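Local coordinates for protein bowman-Birk type bran trypsin inhibitor (Oryza sativa, PDB 2QN5) that probably inhibits trypsin-like serine proteases through the reactive loops of its Bowman-Birk repeats, two of which make up this chain, at residues Pro18-Leu29 with Ile53-Pro63. Residues are numbered along the deposited sequence; the frame is centred on the assembly and turned at random.
Sequences PDPPQWRCNDEL and ICEDIYWGADP
The indole of Trp-23 lies between two prolines: Pro-63 CB sits over the centre of one face, 3.6 Å from the centroid of the five-membered ring, in a CH-pi contact, while Pro-21 CB, two residues earlier in its own segment, covers the opposite face nearer the rim. The indole N-H points at Gly-60 O (Trp-23 NE1 to Gly-60 O 2.7 Å, 171° at the hydrogen), with the acceptor in the ring plane; the proline contacts and the hydrogen bond together probably hold the ring's rotation. Trp-23 and Tyr-58 form the hydrogen-bonded antiparallel pair, Trp-23 N meeting Tyr-58 O at 2.7 Å. On the other face of the sheet, Gln-22 and Trp-59 run side by side. Gln-22 CG sits 3.9 Å from the centroid of the Trp-59 five-membered ring, and the amide stands almost upright on the indole (planes 86° apart). With CG anti to the backbone N (chi1 -178°), Trp-59 also reaches Pro-20, whose CG is 3.5 Å from Trp-59 CD1, and Pro-18. Gln-22 NE2 is hydrogen-bonded to the backbone of another protein's chain. The arrangement joins central strand 22-25 to outer strand 54-59 of the three-stranded antiparallel sheet in this chain's first Bowman-Birk repeat, which carries, by similarity, the trypsin-reactive bond Lys-17–Pro-18.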
ATOM      1  N   PRO A  18       1.647  -0.065   1.213  1.00 42.81           N
ATOM      2  CA  PRO A  18       2.358  -0.912   2.165  1.00 42.16           C
ATOM      3  C   PRO A  18       1.877  -0.493   3.551  1.00 42.38           C
ATOM      4  O   PRO A  18       0.925   0.285   3.669  1.00 39.38           O
ATOM      5  CB  PRO A  18       3.811  -0.534   1.930  1.00 42.92           C
ATOM      6  CG  PRO A  18       3.707   0.922   1.607  1.00 43.39           C
ATOM      7  CD  PRO A  18       2.552   0.937   0.630  1.00 44.55           C
ATOM      8  N   ASP A  19       2.514  -1.027   4.592  1.00 43.88           N
ATOM      9  CA  ASP A  19       2.188  -0.653   5.965  1.00 44.91           C
ATOM     10  C   ASP A  19       3.495  -0.535   6.714  1.00 46.50           C
ATOM     11  O   ASP A  19       4.182  -1.535   6.894  1.00 47.39           O
ATOM     12  CB  ASP A  19       1.345  -1.702   6.670  1.00 44.80           C
ATOM     13  CG  ASP A  19       0.909  -1.241   8.058  1.00 47.97           C
ATOM     14  OD1 ASP A  19       0.593  -2.085   8.931  1.00 46.48           O
ATOM     15  OD2 ASP A  19       0.877  -0.012   8.266  1.00 50.44           O
ATOM     16  N   PRO A  20       3.853   0.673   7.183  1.00 46.64           N
ATOM     17  CA  PRO A  20       3.192   1.980   7.126  1.00 45.97           C
ATOM     18  C   PRO A  20       3.253   2.667   5.764  1.00 46.44           C
ATOM     19  O   PRO A  20       3.962   2.220   4.861  1.00 47.01           O
ATOM     20  CB  PRO A  20       3.955   2.774   8.165  1.00 46.33           C
ATOM     21  CG  PRO A  20       5.319   2.313   7.913  1.00 46.75           C
ATOM     22  CD  PRO A  20       5.145   0.816   7.869  1.00 46.83           C
ATOM     23  N   PRO A  21       2.515   3.773   5.605  1.00 46.54           N
ATOM     24  CA  PRO A  21       2.504   4.504   4.341  1.00 46.40           C
ATOM     25  C   PRO A  21       3.875   5.004   3.935  1.00 48.72           C
ATOM     26  O   PRO A  21       4.793   5.048   4.743  1.00 49.33           O
ATOM     27  CB  PRO A  21       1.525   5.642   4.615  1.00 45.40           C
ATOM     28  CG  PRO A  21       0.566   5.018   5.536  1.00 45.71           C
ATOM     29  CD  PRO A  21       1.471   4.289   6.501  1.00 45.96           C
ATOM     30  N   GLN A  22       4.008   5.358   2.666  1.00 50.31           N
ATOM     31  CA  GLN A  22       5.254   5.878   2.138  1.00 52.28           C
ATOM     32  C   GLN A  22       4.867   7.264   1.733  1.00 53.65           C
ATOM     33  O   GLN A  22       3.916   7.441   0.976  1.00 54.89           O
ATOM     34  CB  GLN A  22       5.700   5.083   0.914  1.00 52.69           C
ATOM     35  CG  GLN A  22       5.689   3.585   1.149  1.00 52.72           C
ATOM     36  CD  GLN A  22       6.384   2.811   0.062  1.00 53.95           C
ATOM     37  OE1 GLN A  22       6.085   2.975  -1.123  1.00 53.35           O
ATOM     38  NE2 GLN A  22       7.317   1.949   0.459  1.00 53.40           N
ATOM     39  N   TRP A  23       5.576   8.260   2.249  1.00 54.32           N
ATOM     40  CA  TRP A  23       5.231   9.632   1.908  1.00 54.23           C
ATOM     41  C   TRP A  23       6.365  10.441   1.273  1.00 56.11           C
ATOM     42  O   TRP A  23       7.548  10.097   1.380  1.00 56.32           O
ATOM     43  CB  TRP A  23       4.708  10.370   3.145  1.00 50.76           C
ATOM     44  CG  TRP A  23       4.179   9.498   4.239  1.00 48.28           C
ATOM     45  CD1 TRP A  23       4.872   8.547   4.934  1.00 47.75           C
ATOM     46  CD2 TRP A  23       2.886   9.582   4.859  1.00 47.50           C
ATOM     47  NE1 TRP A  23       4.098   8.045   5.956  1.00 47.36           N
ATOM     48  CE2 TRP A  23       2.875   8.661   5.932  1.00 46.93           C
ATOM     49  CE3 TRP A  23       1.743  10.352   4.619  1.00 46.27           C
ATOM     50  CZ2 TRP A  23       1.763   8.490   6.765  1.00 44.68           C
ATOM     51  CZ3 TRP A  23       0.635  10.181   5.452  1.00 46.35           C
ATOM     52  CH2 TRP A  23       0.656   9.257   6.512  1.00 45.08           C
ATOM     53  N   ARG A  24       5.974  11.520   0.606  1.00 58.07           N
ATOM     54  CA  ARG A  24       6.903  12.428  -0.048  1.00 59.53           C
ATOM     55  C   ARG A  24       6.674  13.836   0.518  1.00 59.38           C
ATOM     56  O   ARG A  24       5.570  14.157   0.965  1.00 58.39           O
ATOM     57  CB  ARG A  24       6.658  12.398  -1.560  1.00 61.36           C
ATOM     58  CG  ARG A  24       7.566  13.293  -2.368  1.00 64.58           C
ATOM     59  CD  ARG A  24       7.442  12.996  -3.850  1.00 66.50           C
ATOM     60  NE  ARG A  24       7.716  11.587  -4.151  1.00 68.25           N
ATOM     61  CZ  ARG A  24       8.035  11.124  -5.360  1.00 68.39           C
ATOM     62  NH1 ARG A  24       8.134  11.963  -6.386  1.00 68.42           N
ATOM     63  NH2 ARG A  24       8.236   9.823  -5.547  1.00 67.17           N
ATOM     64  N   CYS A  25       7.716  14.665   0.528  1.00 60.12           N
ATOM     65  CA  CYS A  25       7.568  16.029   1.036  1.00 61.12           C
ATOM     66  C   CYS A  25       7.804  17.068  -0.040  1.00 62.94           C
ATOM     67  O   CYS A  25       8.832  17.063  -0.712  1.00 62.14           O
ATOM     68  CB  CYS A  25       8.510  16.307   2.210  1.00 60.85           C
ATOM     69  SG  CYS A  25       8.438  18.047   2.719  1.00 59.45           S
ATOM     70  N   ASN A  26       6.836  17.961  -0.199  1.00 65.34           N
ATOM     71  CA  ASN A  26       6.928  19.012  -1.199  1.00 68.11           C
ATOM     72  C   ASN A  26       7.763  20.195  -0.699  1.00 68.91           C
ATOM     73  O   ASN A  26       8.950  20.299  -0.999  1.00 69.37           O
ATOM     74  CB  ASN A  26       5.523  19.493  -1.583  1.00 70.69           C
ATOM     75  CG  ASN A  26       4.701  18.424  -2.299  1.00 72.93           C
ATOM     76  OD1 ASN A  26       3.514  18.628  -2.572  1.00 75.57           O
ATOM     77  ND2 ASN A  26       5.328  17.290  -2.615  1.00 72.83           N
ATOM     78  N   ASP A  27       7.136  21.073   0.076  1.00 69.22           N
ATOM     79  CA  ASP A  27       7.799  22.252   0.604  1.00 70.98           C
ATOM     80  C   ASP A  27       8.641  23.012  -0.424  1.00 71.22           C
ATOM     81  O   ASP A  27       9.432  22.423  -1.166  1.00 69.89           O
ATOM     82  CB  ASP A  27       8.673  21.885   1.804  1.00 72.64           C
ATOM     83  CG  ASP A  27       7.958  22.088   3.129  1.00 74.31           C
ATOM     84  OD1 ASP A  27       8.650  22.324   4.150  1.00 75.28           O
ATOM     85  OD2 ASP A  27       6.708  22.005   3.148  1.00 75.15           O
ATOM     86  N   GLU A  28       8.464  24.334  -0.439  1.00 71.77           N
ATOM     87  CA  GLU A  28       9.184  25.232  -1.339  1.00 73.11           C
ATOM     88  C   GLU A  28      10.708  25.019  -1.201  1.00 72.49           C
ATOM     89  O   GLU A  28      11.372  24.583  -2.149  1.00 72.19           O
ATOM     90  CB  GLU A  28       8.816  26.689  -1.010  1.00 75.50           C
ATOM     91  CG  GLU A  28       7.391  26.912  -0.443  1.00 79.12           C
ATOM     92  CD  GLU A  28       6.263  26.413  -1.355  1.00 80.48           C
ATOM     93  OE1 GLU A  28       6.302  26.687  -2.579  1.00 79.16           O
ATOM     94  OE2 GLU A  28       5.324  25.757  -0.841  1.00 81.53           O
ATOM     95  N   LEU A  29      11.257  25.343  -0.028  1.00 71.21           N
ATOM     96  CA  LEU A  29      12.683  25.149   0.261  1.00 71.73           C
ATOM     97  C   LEU A  29      13.720  25.979  -0.502  1.00 73.19           C
ATOM     98  O   LEU A  29      13.404  26.696  -1.463  1.00 73.61           O
ATOM     99  CB  LEU A  29      13.048  23.676   0.078  1.00 69.33           C
ATOM    100  CG  LEU A  29      12.325  22.639   0.933  1.00 67.30           C
ATOM    101  CD1 LEU A  29      12.148  21.374   0.112  1.00 67.42           C
ATOM    102  CD2 LEU A  29      13.099  22.370   2.211  1.00 65.16           C
ATOM    103  N   ILE A  53      12.125  21.197  -4.078  1.00 77.98           N
ATOM    104  CA  ILE A  53      11.585  20.054  -3.343  1.00 78.47           C
ATOM    105  C   ILE A  53      12.634  18.952  -3.176  1.00 77.78           C
ATOM    106  O   ILE A  53      13.639  18.919  -3.900  1.00 77.81           O
ATOM    107  CB  ILE A  53      10.352  19.433  -4.053  1.00 80.23           C
ATOM    108  CG1 ILE A  53      10.767  18.887  -5.417  1.00 80.89           C
ATOM    109  CG2 ILE A  53       9.240  20.471  -4.202  1.00 80.69           C
ATOM    110  CD1 ILE A  53      11.214  19.950  -6.391  1.00 60.41           C
ATOM    111  N   CYS A  54      12.383  18.056  -2.221  1.00 75.25           N
ATOM    112  CA  CYS A  54      13.286  16.948  -1.932  1.00 72.63           C
ATOM    113  C   CYS A  54      12.639  15.626  -2.293  1.00 72.64           C
ATOM    114  O   CYS A  54      11.778  15.120  -1.572  1.00 72.72           O
ATOM    115  CB  CYS A  54      13.656  16.951  -0.458  1.00 71.66           C
ATOM    116  SG  CYS A  54      14.027  15.319   0.245  1.00 69.17           S
ATOM    117  N   GLU A  55      13.064  15.066  -3.419  1.00 71.72           N
ATOM    118  CA  GLU A  55      12.511  13.808  -3.880  1.00 70.27           C
ATOM    119  C   GLU A  55      13.148  12.602  -3.204  1.00 67.58           C
ATOM    120  O   GLU A  55      13.954  11.871  -3.784  1.00 68.07           O
ATOM    121  CB  GLU A  55      12.627  13.703  -5.406  1.00 71.47           C
ATOM    122  CG  GLU A  55      14.004  13.965  -5.960  1.00 72.65           C
ATOM    123  CD  GLU A  55      14.032  13.812  -7.453  1.00 74.35           C
ATOM    124  OE1 GLU A  55      13.143  14.387  -8.117  1.00 75.65           O
ATOM    125  OE2 GLU A  55      14.936  13.127  -7.966  1.00 74.55           O
ATOM    126  N   ASP A  56      12.772  12.416  -1.952  1.00 63.95           N
ATOM    127  CA  ASP A  56      13.236  11.306  -1.158  1.00 60.55           C
ATOM    128  C   ASP A  56      11.939  10.849  -0.490  1.00 57.56           C
ATOM    129  O   ASP A  56      11.172  11.673   0.030  1.00 56.55           O
ATOM    130  CB  ASP A  56      14.251  11.792  -0.124  1.00 61.05           C
ATOM    131  CG  ASP A  56      15.479  10.916  -0.053  1.00 61.52           C
ATOM    132  OD1 ASP A  56      15.346   9.714   0.256  1.00 63.75           O
ATOM    133  OD2 ASP A  56      16.587  11.427  -0.305  1.00 62.82           O
ATOM    134  N   ILE A  57      11.659   9.552  -0.538  1.00 54.24           N
ATOM    135  CA  ILE A  57      10.435   9.064   0.072  1.00 50.60           C
ATOM    136  C   ILE A  57      10.707   8.431   1.411  1.00 49.28           C
ATOM    137  O   ILE A  57      11.545   7.532   1.520  1.00 49.67           O
ATOM    138  CB  ILE A  57       9.716   8.015  -0.791  1.00 48.31           C
ATOM    139  CG1 ILE A  57       9.396   8.593  -2.166  1.00 48.91           C
ATOM    140  CG2 ILE A  57       8.420   7.598  -0.100  1.00 49.16           C
ATOM    141  CD1 ILE A  57       8.830   7.578  -3.144  1.00 60.41           C
ATOM    142  N   TYR A  58      10.003   8.927   2.426  1.00 46.69           N
ATOM    143  CA  TYR A  58      10.102   8.411   3.784  1.00 44.63           C
ATOM    144  C   TYR A  58       9.002   7.375   3.874  1.00 46.33           C
ATOM    145  O   TYR A  58       7.905   7.591   3.358  1.00 46.52           O
ATOM    146  CB  TYR A  58       9.827   9.505   4.803  1.00 40.60           C
ATOM    147  CG  TYR A  58       9.665   9.003   6.206  1.00 37.09           C
ATOM    148  CD1 TYR A  58      10.733   8.465   6.904  1.00 36.98           C
ATOM    149  CD2 TYR A  58       8.443   9.079   6.844  1.00 36.43           C
ATOM    150  CE1 TYR A  58      10.582   8.017   8.212  1.00 37.17           C
ATOM    151  CE2 TYR A  58       8.278   8.635   8.148  1.00 37.53           C
ATOM    152  CZ  TYR A  58       9.346   8.109   8.821  1.00 38.18           C
ATOM    153  OH  TYR A  58       9.170   7.658  10.100  1.00 39.20           O
ATOM    154  N   TRP A  59       9.304   6.255   4.519  1.00 45.95           N
ATOM    155  CA  TRP A  59       8.351   5.175   4.680  1.00 45.82           C
ATOM    156  C   TRP A  59       8.198   4.963   6.172  1.00 46.68           C
ATOM    157  O   TRP A  59       9.080   4.396   6.802  1.00 48.32           O
ATOM    158  CB  TRP A  59       8.915   3.929   4.024  1.00 46.71           C
ATOM    159  CG  TRP A  59       8.037   2.726   4.049  1.00 47.66           C
ATOM    160  CD1 TRP A  59       6.892   2.540   4.776  1.00 48.20           C
ATOM    161  CD2 TRP A  59       8.265   1.501   3.339  1.00 48.84           C
ATOM    162  NE1 TRP A  59       6.396   1.270   4.560  1.00 48.82           N
ATOM    163  CE2 TRP A  59       7.223   0.615   3.681  1.00 48.86           C
ATOM    164  CE3 TRP A  59       9.253   1.067   2.444  1.00 48.19           C
ATOM    165  CZ2 TRP A  59       7.147  -0.677   3.158  1.00 47.57           C
ATOM    166  CZ3 TRP A  59       9.173  -0.208   1.931  1.00 46.70           C
ATOM    167  CH2 TRP A  59       8.131  -1.067   2.287  1.00 46.02           C
ATOM    168  N   GLY A  60       7.096   5.425   6.746  1.00 45.65           N
ATOM    169  CA  GLY A  60       6.912   5.249   8.168  1.00 42.69           C
ATOM    170  C   GLY A  60       5.553   5.680   8.659  1.00 43.06           C
ATOM    171  O   GLY A  60       4.772   6.282   7.926  1.00 42.44           O
ATOM    172  N   ALA A  61       5.276   5.363   9.920  1.00 41.84           N
ATOM    173  CA  ALA A  61       4.014   5.711  10.538  1.00 41.50           C
ATOM    174  C   ALA A  61       3.772   7.206  10.512  1.00 43.97           C
ATOM    175  O   ALA A  61       2.769   7.653   9.981  1.00 45.80           O
ATOM    176  CB  ALA A  61       3.995   5.230  11.950  1.00 39.49           C
ATOM    177  N   ASP A  62       4.703   7.970  11.081  1.00 45.69           N
ATOM    178  CA  ASP A  62       4.597   9.423  11.169  1.00 46.94           C
ATOM    179  C   ASP A  62       5.331  10.173  10.061  1.00 48.19           C
ATOM    180  O   ASP A  62       6.552  10.086   9.957  1.00 48.36           O
ATOM    181  CB  ASP A  62       5.138   9.873  12.530  1.00 50.08           C
ATOM    182  CG  ASP A  62       4.992  11.372  12.770  1.00 53.72           C
ATOM    183  OD1 ASP A  62       5.180  11.804  13.931  1.00 54.24           O
ATOM    184  OD2 ASP A  62       4.697  12.115  11.806  1.00 55.78           O
ATOM    185  N   PRO A  63       4.593  10.927   9.219  1.00 48.52           N
ATOM    186  CA  PRO A  63       5.200  11.691   8.125  1.00 47.96           C
ATOM    187  C   PRO A  63       5.813  13.005   8.625  1.00 48.50           C
ATOM    188  O   PRO A  63       6.210  13.871   7.842  1.00 48.15           O
ATOM    189  CB  PRO A  63       4.036  11.909   7.173  1.00 47.95           C
ATOM    190  CG  PRO A  63       2.900  12.072   8.101  1.00 48.19           C
ATOM    191  CD  PRO A  63       3.122  10.966   9.117  1.00 47.61           C
TER